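Local atomic coordinates of dienelactone hydrolase (Anabaena variabilis, PDB entry 2O2G), a protein that probably acts as a hydrolase of the dienelactone hydrolase family, with an alpha/beta-hydrolase fold, though its own substrate is not established. Residues 32-37 with 64-69; 71-76 with 95-100; 141-146 with 215-220; 146-151 with 175-180; 168-173 with 194-199. All coordinates share one frame; numbering follows the deposited sequence.

Contact 1: 32-37 with 64-69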
# COMPACT_ATOMS: atom_id res chain seq x y z
N ASN A 32 -19.68 -0.75 7.06
CA ASN A 32 -20.72 0.27 7.20
C ASN A 32 -20.14 1.51 7.86
O ASN A 32 -19.36 1.40 8.81
CB ASN A 32 -21.89 -0.28 8.03
CG ASN A 32 -22.62 -1.42 7.33
OD1 ASN A 32 -22.54 -1.55 6.11
ND2 ASN A 32 -23.34 -2.24 8.11
N GLY A 33 -20.52 2.68 7.36
CA GLY A 33 -20.03 3.94 7.91
C GLY A 33 -18.58 4.29 7.60
O GLY A 33 -18.04 5.23 8.19
N ALA A 34 -17.93 3.56 6.70
CA ALA A 34 -16.53 3.87 6.39
C ALA A 34 -16.37 5.21 5.67
O ALA A 34 -17.19 5.59 4.83
CB ALA A 34 -15.86 2.74 5.57
N THR A 35 -15.30 5.89 6.02
CA THR A 35 -14.91 7.17 5.44
C THR A 35 -13.56 7.10 4.68
O THR A 35 -13.32 7.92 3.80
CB THR A 35 -14.81 8.26 6.52
OG1 THR A 35 -13.70 7.99 7.38
CG2 THR A 35 -16.08 8.30 7.35
N GLY A 36 -12.71 6.13 5.00
CA GLY A 36 -11.41 5.98 4.34
C GLY A 36 -11.29 4.63 3.69
O GLY A 36 -11.98 3.67 4.10
N ILE A 37 -10.46 4.56 2.64
CA ILE A 37 -10.17 3.29 2.00
C ILE A 37 -8.66 3.18 1.81
O ILE A 37 -8.00 4.14 1.38
CB ILE A 37 -10.93 3.09 0.68
CG1 ILE A 37 -10.77 1.62 0.21
CG2 ILE A 37 -10.47 4.07 -0.38
CD1 ILE A 37 -11.77 1.22 -0.85
N GLY A 64 -12.84 -0.17 11.06
CA GLY A 64 -13.86 0.56 10.28
C GLY A 64 -13.38 1.20 8.98
O GLY A 64 -14.06 2.07 8.43
N LEU A 65 -12.20 0.79 8.50
CA LEU A 65 -11.64 1.24 7.24
C LEU A 65 -11.96 0.28 6.12
O LEU A 65 -11.88 -0.95 6.31
CB LEU A 65 -10.12 1.31 7.32
CG LEU A 65 -9.55 2.50 8.10
CD1 LEU A 65 -8.12 2.22 8.57
CD2 LEU A 65 -9.64 3.80 7.27
N ALA A 66 -12.30 0.85 4.96
CA ALA A 66 -12.50 0.08 3.75
C ALA A 66 -11.14 -0.34 3.27
O ALA A 66 -10.14 0.32 3.58
CB ALA A 66 -13.18 0.91 2.67
N THR A 67 -11.10 -1.43 2.50
CA THR A 67 -9.84 -1.91 1.90
C THR A 67 -10.02 -2.43 0.45
O THR A 67 -11.07 -2.98 0.12
CB THR A 67 -9.19 -3.05 2.73
OG1 THR A 67 -10.05 -4.21 2.76
CG2 THR A 67 -8.92 -2.58 4.16
N LEU A 68 -9.00 -2.22 -0.37
CA LEU A 68 -8.91 -2.80 -1.73
C LEU A 68 -7.55 -3.47 -1.87
O LEU A 68 -6.52 -2.82 -1.87
CB LEU A 68 -9.09 -1.75 -2.81
CG LEU A 68 -8.94 -2.27 -4.25
CD1 LEU A 68 -9.95 -3.41 -4.52
CD2 LEU A 68 -9.08 -1.12 -5.24
N LEU A 69 -7.58 -4.80 -1.87
CA LEU A 69 -6.41 -5.63 -2.10
C LEU A 69 -6.49 -5.93 -3.58
O LEU A 69 -7.46 -6.50 -4.03
CB LEU A 69 -6.53 -6.89 -1.26
CG LEU A 69 -6.33 -6.64 0.24
CD1 LEU A 69 -7.06 -7.68 1.04
CD2 LEU A 69 -4.87 -6.61 0.57
O HOH W 1 -16.90 2.21 9.49
O HOH W 2 -13.17 4.47 7.76
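I37 and A66 sit side by side on neighbouring parallel strands, their CA atoms 4.3 Å apart. They are paired in register, and both side chains lie on the same face of the sheet. CG1 of I37 rests against the methyl of A66, with I37 CG1 to A66 CB at 3.5 Å. The first torsion of I37 explains this: CG1 stands opposite the backbone N (chi1 -169°) and is carried over A66. CD1 goes on toward L68 and ends 4.5 Å from L68 CB, a looser touch. The backbone between the pair is held in two ways. The N-H of A66 bonds to O of G36 at 3.0 Å, with the donor tilted 20° from the carbonyl plane. The CA-H of I37 faces the O of A66, with I37 CA to A66 O at 3.4 Å. G36 is close to L65, and a CB there would press on L65 CD2. Ahead of the strand, the methyl of A34 meets the carbonyl of G64, with A34 CB to G64 O at 3.4 Å. That carbonyl also accepts bonds from two waters, one shared with N32 O and one with T35 N. G64 ends helix 51-63 in a Schellman motif. The unit 36-41, 51-63, 66-70 is a beta-alpha-beta crossover. L114 touches A34, I37 and A66, and L28 touches I37. The chemistry thus changes along the contact: aliphatic packing and backbone bonding hold the buried strands, while two waters bridge the loop 32-35 to the carbonyl of G64, at the end of helix 51-63.

Contact 2: 71-76 with 95-100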
# COMPACT_ATOMS: atom_id res chain seq x y z
N ASP A 71 -4.33 -7.02 -7.46
CA ASP A 71 -3.19 -7.55 -8.17
C ASP A 71 -2.75 -6.38 -9.04
O ASP A 71 -3.52 -5.87 -9.85
CB ASP A 71 -3.58 -8.75 -9.04
CG ASP A 71 -3.84 -10.02 -8.24
OD1 ASP A 71 -3.30 -10.16 -7.12
OD2 ASP A 71 -4.57 -10.87 -8.77
N LEU A 72 -1.50 -5.96 -8.91
CA LEU A 72 -1.00 -4.89 -9.75
C LEU A 72 -0.72 -5.37 -11.16
O LEU A 72 -0.65 -4.55 -12.10
CB LEU A 72 0.23 -4.24 -9.13
CG LEU A 72 -0.17 -3.42 -7.88
CD1 LEU A 72 1.08 -2.86 -7.22
CD2 LEU A 72 -1.12 -2.30 -8.20
N LEU A 73 -0.55 -6.67 -11.34
CA LEU A 73 -0.36 -7.21 -12.67
C LEU A 73 -1.60 -7.99 -13.08
O LEU A 73 -2.35 -8.49 -12.21
CB LEU A 73 0.85 -8.12 -12.75
CG LEU A 73 2.18 -7.54 -12.28
CD1 LEU A 73 3.27 -8.61 -12.40
CD2 LEU A 73 2.55 -6.33 -13.09
N THR A 74 -1.82 -8.11 -14.39
CA THR A 74 -2.93 -8.91 -14.88
C THR A 74 -2.57 -10.36 -14.66
O THR A 74 -1.41 -10.72 -14.45
CB THR A 74 -3.24 -8.75 -16.40
OG1 THR A 74 -2.13 -9.22 -17.15
CG2 THR A 74 -3.55 -7.31 -16.74
N GLN A 75 -3.59 -11.20 -14.71
CA GLN A 75 -3.43 -12.63 -14.60
C GLN A 75 -2.40 -13.16 -15.65
O GLN A 75 -1.50 -13.96 -15.37
CB GLN A 75 -4.81 -13.22 -14.84
CG GLN A 75 -4.91 -14.71 -14.87
CD GLN A 75 -6.35 -15.14 -15.13
OE1 GLN A 75 -7.30 -14.68 -14.47
NE2 GLN A 75 -6.52 -16.00 -16.12
N GLU A 76 -2.54 -12.65 -16.87
CA GLU A 76 -1.67 -13.02 -18.00
C GLU A 76 -0.21 -12.60 -17.71
O GLU A 76 0.72 -13.40 -17.81
CB GLU A 76 -2.21 -12.39 -19.30
CG GLU A 76 -3.64 -12.90 -19.73
CD GLU A 76 -4.83 -12.44 -18.82
OE1 GLU A 76 -4.82 -11.30 -18.26
OE2 GLU A 76 -5.78 -13.24 -18.69
N ALA A 95 3.59 1.66 -10.18
CA ALA A 95 2.99 2.91 -9.71
C ALA A 95 1.87 3.37 -10.62
O ALA A 95 0.85 3.94 -10.15
CB ALA A 95 4.02 4.01 -9.58
N SER A 96 2.03 3.14 -11.91
CA SER A 96 0.98 3.55 -12.83
C SER A 96 -0.25 2.70 -12.56
O SER A 96 -1.36 3.18 -12.68
CB SER A 96 1.39 3.40 -14.30
OG SER A 96 1.37 2.03 -14.69
N ARG A 97 -0.06 1.44 -12.23
CA ARG A 97 -1.19 0.56 -11.96
C ARG A 97 -1.92 1.00 -10.71
O ARG A 97 -3.13 1.01 -10.67
CB ARG A 97 -0.73 -0.91 -11.84
CG ARG A 97 -0.14 -1.44 -13.15
CD ARG A 97 -1.29 -1.62 -14.13
NE ARG A 97 -0.85 -1.97 -15.45
CZ ARG A 97 -0.44 -3.18 -15.81
NH1 ARG A 97 -0.42 -4.17 -14.95
NH2 ARG A 97 -0.05 -3.36 -17.05
N LEU A 98 -1.16 1.41 -9.72
CA LEU A 98 -1.74 1.93 -8.46
C LEU A 98 -2.49 3.26 -8.71
O LEU A 98 -3.59 3.46 -8.19
CB LEU A 98 -0.63 2.10 -7.44
CG LEU A 98 -0.97 2.14 -5.96
CD1 LEU A 98 -1.85 0.95 -5.57
CD2 LEU A 98 0.34 2.13 -5.22
N VAL A 99 -1.92 4.13 -9.54
CA VAL A 99 -2.57 5.39 -9.92
C VAL A 99 -3.91 5.04 -10.60
O VAL A 99 -4.91 5.69 -10.32
CB VAL A 99 -1.69 6.25 -10.87
CG1 VAL A 99 -2.45 7.41 -11.52
CG2 VAL A 99 -0.46 6.78 -10.14
N GLY A 100 -3.88 4.06 -11.51
CA GLY A 100 -5.09 3.56 -12.23
C GLY A 100 -6.16 3.05 -11.27
O GLY A 100 -7.34 3.42 -11.39
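L72 and R97 form the tight part of this contact. The guanidinium of R97 turns an N-H to the backbone carbonyl of L72, with R97 NH1 to L72 O at 2.9 Å and an N-H...O angle of 149°. The bond lies in the carbonyl plane, and the oxygen lies 9° out of the guanidinium plane. The same oxygen sits close to the aliphatic stem, with R97 CG to L72 O at 3.3 Å. The bend of the arginine chain at chi2 (-71°) brings stem and head round this one carbonyl. The side chains of L72 and R97 run past each other in opposite directions. CD2 of L72 packs on the stem, 3.9 Å from R97 CB, and also reaches L98, with L72 CD2 to L98 CD1 at 4.2 Å. The contact is looser toward the next helix. L73 crosses R97 at about a right angle and touches it by its end, L73 CD2 to R97 NH1 being 4.1 Å. T74 only borders the guanidinium, its N 4.2 Å from R97 NH1. Beyond it, Q75 and E76 are exposed. R97 has a second partner in E77, which forms a salt bridge with NH1 and also accepts from T74 N. One arginine is thus shared by a backbone carbonyl and a carboxylate at the start of helix 75-84, where T74 is the N-cap. Helix 91-107 lies against this turn with R97 also on V22 and L24 of strand 22-29. L98 packs on L39 and A41 of strand 36-41 and on A131 of helix 123-134.

Contact 3: 141-146 with 215-220. With SO4 (sulfate ion), chain B.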
# COMPACT_ATOMS: atom_id res chain seq x y z
N ALA A 141 -2.88 9.57 2.71
CA ALA A 141 -1.96 8.90 3.63
C ALA A 141 -1.26 7.74 2.96
O ALA A 141 -1.79 7.10 2.05
CB ALA A 141 -2.69 8.40 4.92
N VAL A 142 -0.04 7.46 3.40
CA VAL A 142 0.73 6.35 2.89
C VAL A 142 1.47 5.68 4.05
O VAL A 142 1.99 6.36 4.91
CB VAL A 142 1.78 6.78 1.82
CG1 VAL A 142 2.69 5.58 1.41
CG2 VAL A 142 1.12 7.39 0.59
N VAL A 143 1.48 4.36 4.06
CA VAL A 143 2.25 3.57 5.01
C VAL A 143 3.12 2.64 4.14
O VAL A 143 2.61 1.98 3.22
CB VAL A 143 1.38 2.73 5.95
CG1 VAL A 143 2.25 1.82 6.83
CG2 VAL A 143 0.51 3.60 6.79
N SER A 144 4.42 2.61 4.40
CA SER A 144 5.35 1.76 3.69
C SER A 144 5.88 0.72 4.66
O SER A 144 6.45 1.09 5.68
CB SER A 144 6.48 2.57 3.08
OG SER A 144 7.49 1.67 2.68
N ARG A 145 5.61 -0.57 4.39
CA ARG A 145 6.06 -1.67 5.26
C ARG A 145 7.32 -2.31 4.71
O ARG A 145 7.28 -3.04 3.70
CB ARG A 145 4.97 -2.73 5.43
CG ARG A 145 5.30 -3.85 6.43
CD ARG A 145 4.70 -5.15 5.97
NE ARG A 145 5.49 -5.69 4.85
CZ ARG A 145 5.11 -6.69 4.08
NH1 ARG A 145 3.91 -7.23 4.20
NH2 ARG A 145 5.92 -7.10 3.12
N GLY A 146 8.45 -2.03 5.35
CA GLY A 146 9.73 -2.61 4.93
C GLY A 146 10.07 -2.32 3.48
O GLY A 146 10.53 -3.21 2.77
N SER A 215 -3.24 0.98 11.22
CA SER A 215 -4.58 1.38 11.59
C SER A 215 -4.61 2.77 12.25
O SER A 215 -5.40 3.63 11.85
CB SER A 215 -5.20 0.37 12.53
OG SER A 215 -6.52 0.75 12.83
N GLU A 216 -3.77 3.00 13.25
CA GLU A 216 -3.69 4.32 13.93
C GLU A 216 -3.46 5.45 12.93
O GLU A 216 -4.09 6.52 12.99
CB GLU A 216 -2.55 4.34 14.97
CG GLU A 216 -2.99 3.59 16.20
CD GLU A 216 -1.88 3.31 17.17
OE1 GLU A 216 -0.70 3.28 16.75
OE2 GLU A 216 -2.21 3.09 18.36
N TRP A 217 -2.55 5.20 12.00
CA TRP A 217 -2.20 6.20 11.00
C TRP A 217 -3.35 6.51 10.06
O TRP A 217 -3.68 7.70 9.85
CB TRP A 217 -0.98 5.76 10.19
CG TRP A 217 -0.30 6.81 9.37
CD1 TRP A 217 -0.44 7.01 8.03
CD2 TRP A 217 0.67 7.76 9.82
NE1 TRP A 217 0.35 8.04 7.63
CE2 TRP A 217 1.05 8.52 8.70
CE3 TRP A 217 1.25 8.05 11.07
CZ2 TRP A 217 2.00 9.56 8.77
CZ3 TRP A 217 2.18 9.07 11.15
CH2 TRP A 217 2.57 9.81 9.99
N PHE A 218 -3.93 5.47 9.48
CA PHE A 218 -5.03 5.64 8.50
C PHE A 218 -6.26 6.21 9.17
O PHE A 218 -6.97 7.06 8.59
CB PHE A 218 -5.34 4.30 7.82
CG PHE A 218 -4.26 3.83 6.87
CD1 PHE A 218 -3.76 4.67 5.91
CD2 PHE A 218 -3.79 2.53 6.92
CE1 PHE A 218 -2.83 4.23 5.02
CE2 PHE A 218 -2.84 2.09 6.01
CZ PHE A 218 -2.35 2.93 5.09
N MSE A 219 -6.56 5.78 10.39
CA MSE A 219 -7.73 6.32 11.07
C MSE A 219 -7.59 7.82 11.27
O MSE A 219 -8.56 8.58 11.10
CB MSE A 219 -7.97 5.57 12.37
CG MSE A 219 -8.45 4.16 12.11
SE MSE A 219 -10.27 4.18 11.47
CE MSE A 219 -10.93 4.83 13.09
N HIS A 220 -6.40 8.27 11.60
CA HIS A 220 -6.19 9.70 11.80
C HIS A 220 -6.26 10.51 10.52
O HIS A 220 -6.93 11.55 10.48
CB HIS A 220 -4.85 9.99 12.46
CG HIS A 220 -4.60 11.44 12.67
ND1 HIS A 220 -5.31 12.20 13.58
CD2 HIS A 220 -3.73 12.30 12.08
CE1 HIS A 220 -4.89 13.45 13.54
NE2 HIS A 220 -3.92 13.53 12.64
S SO4 B . 3.81 -9.06 0.55
O1 SO4 B . 2.94 -8.25 -0.29
O2 SO4 B . 3.71 -10.40 0.04
O3 SO4 B . 3.23 -9.06 1.87
O4 SO4 B . 5.18 -8.57 0.58
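The rings of F218 and W217 meet V143 and A141 of the strand. At the edge of F218, near its plane, lies the methyl of A141, with A141 CB to F218 CD1 at 4.0 Å. V143 approaches the end of the same ring obliquely, its CG2 3.4 Å from F218 CZ. W217 takes both residues at an oblique angle, with V143 CG2 to W217 CD1 at 3.8 Å. V143 CG2, anti to the carbonyl carbon, meets the two rings in directions roughly at right angles. The indole N-H of W217 bonds to O of P162. At the far end of the strand the guanidinium of R145 grips a sulfate, probably from the crystallisation liquor. R145 NH1 reaches SO4 O3 and R145 NH2 reaches SO4 O4, each at 3.0 Å. R145 NH2 also bonds to OG of S122. With an alanine in place of R145 the sulfate loses two donors, and S122 OG would probably be left without this partner. S46, S50, R52 and G43 N also hold the sulfate. The axes of 141-145 and 215-220 run antiparallel (170°) and come within 8.7 Å, the helix-on-sheet layering of the alpha/beta-hydrolase fold. R145 links the anion to S122, the probable nucleophile.

Contact 4: 146-151 with 175-180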
# COMPACT_ATOMS: atom_id res chain seq x y z
N GLY A 146 8.45 -2.03 5.35
CA GLY A 146 9.73 -2.61 4.93
C GLY A 146 10.07 -2.32 3.48
O GLY A 146 10.53 -3.21 2.77
N GLY A 147 9.89 -1.09 3.04
CA GLY A 147 10.18 -0.73 1.67
C GLY A 147 11.56 -0.14 1.42
O GLY A 147 12.39 -0.04 2.32
N ARG A 148 11.80 0.20 0.16
CA ARG A 148 13.03 0.91 -0.27
C ARG A 148 12.57 2.20 -0.96
O ARG A 148 12.72 2.35 -2.17
CB ARG A 148 13.93 0.06 -1.19
CG ARG A 148 14.60 -1.13 -0.52
CD ARG A 148 15.61 -0.71 0.57
NE ARG A 148 16.59 0.24 0.05
CZ ARG A 148 17.62 -0.10 -0.71
NH1 ARG A 148 17.85 -1.36 -1.02
NH2 ARG A 148 18.45 0.84 -1.15
N PRO A 149 11.98 3.13 -0.18
CA PRO A 149 11.52 4.45 -0.65
C PRO A 149 12.67 5.28 -1.19
O PRO A 149 12.51 6.07 -2.09
CB PRO A 149 10.98 5.09 0.63
CG PRO A 149 11.72 4.41 1.73
CD PRO A 149 11.76 3.00 1.27
N ASP A 150 13.85 5.10 -0.61
CA ASP A 150 15.03 5.82 -1.04
C ASP A 150 15.30 5.60 -2.52
O ASP A 150 15.99 6.40 -3.15
CB ASP A 150 16.24 5.34 -0.26
CG ASP A 150 16.43 3.86 -0.40
OD1 ASP A 150 15.52 3.10 0.04
OD2 ASP A 150 17.47 3.47 -0.99
N LEU A 151 14.76 4.52 -3.08
CA LEU A 151 14.96 4.23 -4.50
C LEU A 151 13.91 4.87 -5.41
O LEU A 151 13.79 4.49 -6.57
CB LEU A 151 15.05 2.71 -4.72
CG LEU A 151 16.19 1.99 -3.98
CD1 LEU A 151 16.10 0.51 -4.32
CD2 LEU A 151 17.55 2.57 -4.34
N ILE A 175 16.75 -0.10 7.07
CA ILE A 175 16.53 0.96 8.07
C ILE A 175 17.23 2.25 7.64
O ILE A 175 16.61 3.29 7.54
CB ILE A 175 17.01 0.55 9.49
CG1 ILE A 175 16.24 -0.67 10.02
CG2 ILE A 175 16.83 1.73 10.48
CD1 ILE A 175 16.89 -1.29 11.28
N ALA A 176 18.53 2.17 7.36
CA ALA A 176 19.27 3.36 6.97
C ALA A 176 18.69 4.01 5.71
O ALA A 176 18.68 5.23 5.59
CB ALA A 176 20.73 3.04 6.77
N MSE A 177 18.13 3.19 4.82
CA MSE A 177 17.59 3.69 3.58
C MSE A 177 16.26 4.36 3.83
O MSE A 177 15.95 5.33 3.15
CB MSE A 177 17.53 2.60 2.53
CG MSE A 177 18.92 2.18 2.05
SE MSE A 177 20.07 3.75 1.36
CE MSE A 177 20.01 3.99 -0.72
N ASN A 178 15.49 3.88 4.81
CA ASN A 178 14.25 4.55 5.20
C ASN A 178 14.58 5.88 5.92
O ASN A 178 13.90 6.88 5.74
CB ASN A 178 13.35 3.65 6.05
CG ASN A 178 12.48 2.73 5.20
OD1 ASN A 178 11.29 2.97 5.05
ND2 ASN A 178 13.08 1.74 4.57
N GLU A 179 15.62 5.87 6.74
CA GLU A 179 16.10 7.08 7.42
C GLU A 179 16.48 8.13 6.37
O GLU A 179 16.13 9.29 6.50
CB GLU A 179 17.29 6.77 8.31
CG GLU A 179 16.96 5.89 9.56
CD GLU A 179 18.22 5.55 10.36
OE1 GLU A 179 19.31 5.64 9.77
OE2 GLU A 179 18.12 5.18 11.55
N ASP A 180 17.18 7.71 5.32
CA ASP A 180 17.54 8.60 4.22
C ASP A 180 16.29 9.15 3.53
O ASP A 180 16.17 10.35 3.31
CB ASP A 180 18.40 7.88 3.16
CG ASP A 180 19.85 7.60 3.63
OD1 ASP A 180 20.24 7.91 4.80
OD2 ASP A 180 20.61 7.07 2.79
O HOH W 3 9.26 1.32 4.63
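The loop after strand 139-145 packs on helix 172-184 here, beside the probable Ser-His-Asp site of the alpha/beta-hydrolase fold. N178 joins the two by its amide. Its N-H bonds to the carbonyl of G147, N178 ND2 to G147 O being 3.0 Å. The donor stands above the carbonyl plane, 40° out of it, while the oxygen stays near the amide plane. ND2 also bonds to O of V174, one turn back in its own helix. The other end of the amide takes a water, 2.6 Å from N178 OD1, and that water accepts from G147 N. The amide is therefore engaged at both ends, which fixes its rotation. The ring of P149 crosses it at about a right angle, with P149 CG to N178 OD1 at 3.6 Å. P149 and D150 form a short 3-10 turn. In the alpha/beta fold this turn follows the C-terminal end of strand 139-145, and helix 172-184 connects strands 163-168 and 189-194. The turn is tied by R148, whose NE bonds to the syn lone pair of D150 OD1 at 3.1 Å. L151 CD1 lies over one face of this guanidinium. The selenomethionine M177 lies against R148 and D150, with M177 CG to R148 NH2 at 3.5 Å. Its CB touches the carboxylate, M177 CB to D150 OD1 being 3.2 Å. The place of D150 OD2 beside the methyl end of M177 is doubtful.

Contact 5: 168-173 with 194-199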
# COMPACT_ATOMS: atom_id res chain seq x y z
N GLY A 168 11.59 -3.28 10.12
CA GLY A 168 11.98 -4.23 11.17
C GLY A 168 13.39 -3.93 11.65
O GLY A 168 14.28 -3.60 10.86
N GLY A 169 13.59 -4.00 12.97
CA GLY A 169 14.87 -3.73 13.59
C GLY A 169 16.03 -4.61 13.13
O GLY A 169 17.19 -4.18 13.19
N TYR A 170 15.74 -5.84 12.74
CA TYR A 170 16.78 -6.74 12.23
C TYR A 170 17.07 -6.49 10.74
O TYR A 170 18.06 -7.01 10.21
CB TYR A 170 16.38 -8.22 12.34
CG TYR A 170 16.25 -8.85 13.71
CD1 TYR A 170 17.10 -8.51 14.74
CD2 TYR A 170 15.35 -9.87 13.93
CE1 TYR A 170 17.00 -9.12 16.00
CE2 TYR A 170 15.23 -10.47 15.19
CZ TYR A 170 16.07 -10.11 16.22
OH TYR A 170 15.97 -10.72 17.46
N ASP A 171 16.21 -5.74 10.05
CA ASP A 171 16.34 -5.47 8.60
C ASP A 171 17.27 -4.26 8.45
O ASP A 171 16.92 -3.28 7.81
CB ASP A 171 14.92 -5.21 8.07
CG ASP A 171 14.80 -5.30 6.53
OD1 ASP A 171 15.78 -5.68 5.84
OD2 ASP A 171 13.66 -5.01 6.04
N LEU A 172 18.48 -4.33 9.02
CA LEU A 172 19.43 -3.18 9.10
C LEU A 172 19.72 -2.42 7.79
O LEU A 172 19.86 -1.18 7.81
CB LEU A 172 20.76 -3.59 9.80
N PRO A 173 19.81 -3.13 6.65
CA PRO A 173 20.08 -2.33 5.46
C PRO A 173 18.96 -1.32 5.14
O PRO A 173 19.21 -0.12 4.93
CB PRO A 173 20.18 -3.39 4.34
CG PRO A 173 19.46 -4.62 4.88
CD PRO A 173 19.71 -4.58 6.35
N ILE A 194 10.13 -1.70 14.36
CA ILE A 194 9.56 -2.76 15.20
C ILE A 194 10.76 -3.58 15.65
O ILE A 194 11.49 -4.16 14.82
CB ILE A 194 8.48 -3.57 14.49
CG1 ILE A 194 7.28 -2.64 14.17
CG2 ILE A 194 8.05 -4.75 15.34
CD1 ILE A 194 6.27 -3.25 13.26
N PRO A 195 11.03 -3.58 16.96
CA PRO A 195 12.24 -4.25 17.40
C PRO A 195 12.27 -5.74 17.11
O PRO A 195 11.25 -6.41 17.20
CB PRO A 195 12.26 -4.01 18.90
CG PRO A 195 10.86 -3.66 19.28
CD PRO A 195 10.30 -2.97 18.10
N ARG A 196 13.45 -6.22 16.73
CA ARG A 196 13.69 -7.64 16.50
C ARG A 196 12.70 -8.29 15.53
O ARG A 196 12.23 -9.39 15.76
CB ARG A 196 13.67 -8.39 17.83
CG ARG A 196 14.67 -7.88 18.85
CD ARG A 196 14.62 -8.68 20.14
NE ARG A 196 13.26 -8.77 20.69
CZ ARG A 196 12.59 -7.77 21.29
NH1 ARG A 196 13.08 -6.54 21.41
NH2 ARG A 196 11.36 -8.00 21.75
N ALA A 197 12.37 -7.56 14.47
CA ALA A 197 11.54 -8.06 13.39
C ALA A 197 12.44 -8.05 12.14
O ALA A 197 13.24 -7.13 11.97
CB ALA A 197 10.33 -7.16 13.17
N SER A 198 12.30 -9.07 11.29
CA SER A 198 13.10 -9.16 10.04
C SER A 198 12.31 -8.61 8.83
O SER A 198 11.24 -8.04 9.00
CB SER A 198 13.62 -10.58 9.84
OG SER A 198 12.59 -11.51 10.03
N HIS A 199 12.82 -8.76 7.61
CA HIS A 199 12.18 -8.12 6.46
C HIS A 199 10.65 -8.23 6.32
O HIS A 199 9.98 -7.23 6.05
CB HIS A 199 12.89 -8.48 5.13
CG HIS A 199 12.42 -7.65 3.98
ND1 HIS A 199 12.69 -6.29 3.89
CD2 HIS A 199 11.62 -7.95 2.93
CE1 HIS A 199 12.11 -5.81 2.80
NE2 HIS A 199 11.44 -6.79 2.21
O HOH W 4 11.37 -4.41 7.49
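H199 gives its ND1 hydrogen to D171, with H199 ND1 to D171 OD2 at 2.7 Å and an N-H...O angle of 158°. The oxygen is met on its syn side and lies near the ring plane, while carboxylate and imidazole planes stand 85° apart. With CG opposite the backbone N (chi1 -164°), D171 points its carboxylate at the ring edge. A water adds a second bond to D171 OD2 and also accepts from G168 N. With S122, the two residues fit a Ser-His-Asp triad and are probably catalytic. With an alanine in place of D171, H199 ND1 would probably lose its acceptor and the ring would be freer to turn. Two backbone bonds join the loops: G169 N to I194 O at 2.8 Å and Y170 N to A197 O at 2.9 Å. Further out, Y170 lays one ring face over R196, whose CA sits 3.5 Å from the ring centroid in a CH-pi contact. G168 is packed so closely that a CB would clash with A197 O. The segments begin at the ends of parallel strands 163-168 and 189-194, where G168 pairs with I194. One leads into helix 172-184, the other toward helix 206-221, which touches I194 and A197.

Contacts 1, 2 and 3 are buried, and contact 5 is partly open, with Y170 and R196 exposed. Contact 4 is mainly buried, with M177 and R148 at its margin. Contacts 1 and 3 reach the same sheet and touch where L65 packs on F218 and M219. Both pack mainly by apolar groups, whereas contact 2 turns on an arginine shared between carbonyl and carboxylate. Contacts 4 and 5 share helix 172-184, with centres about 12 Å apart, and rely more on polar bonds. G146 belongs to contacts 3 and 4, and its O touches H199 of contact 5. These three thus converge near the probable active site; contact 1 lies farther off.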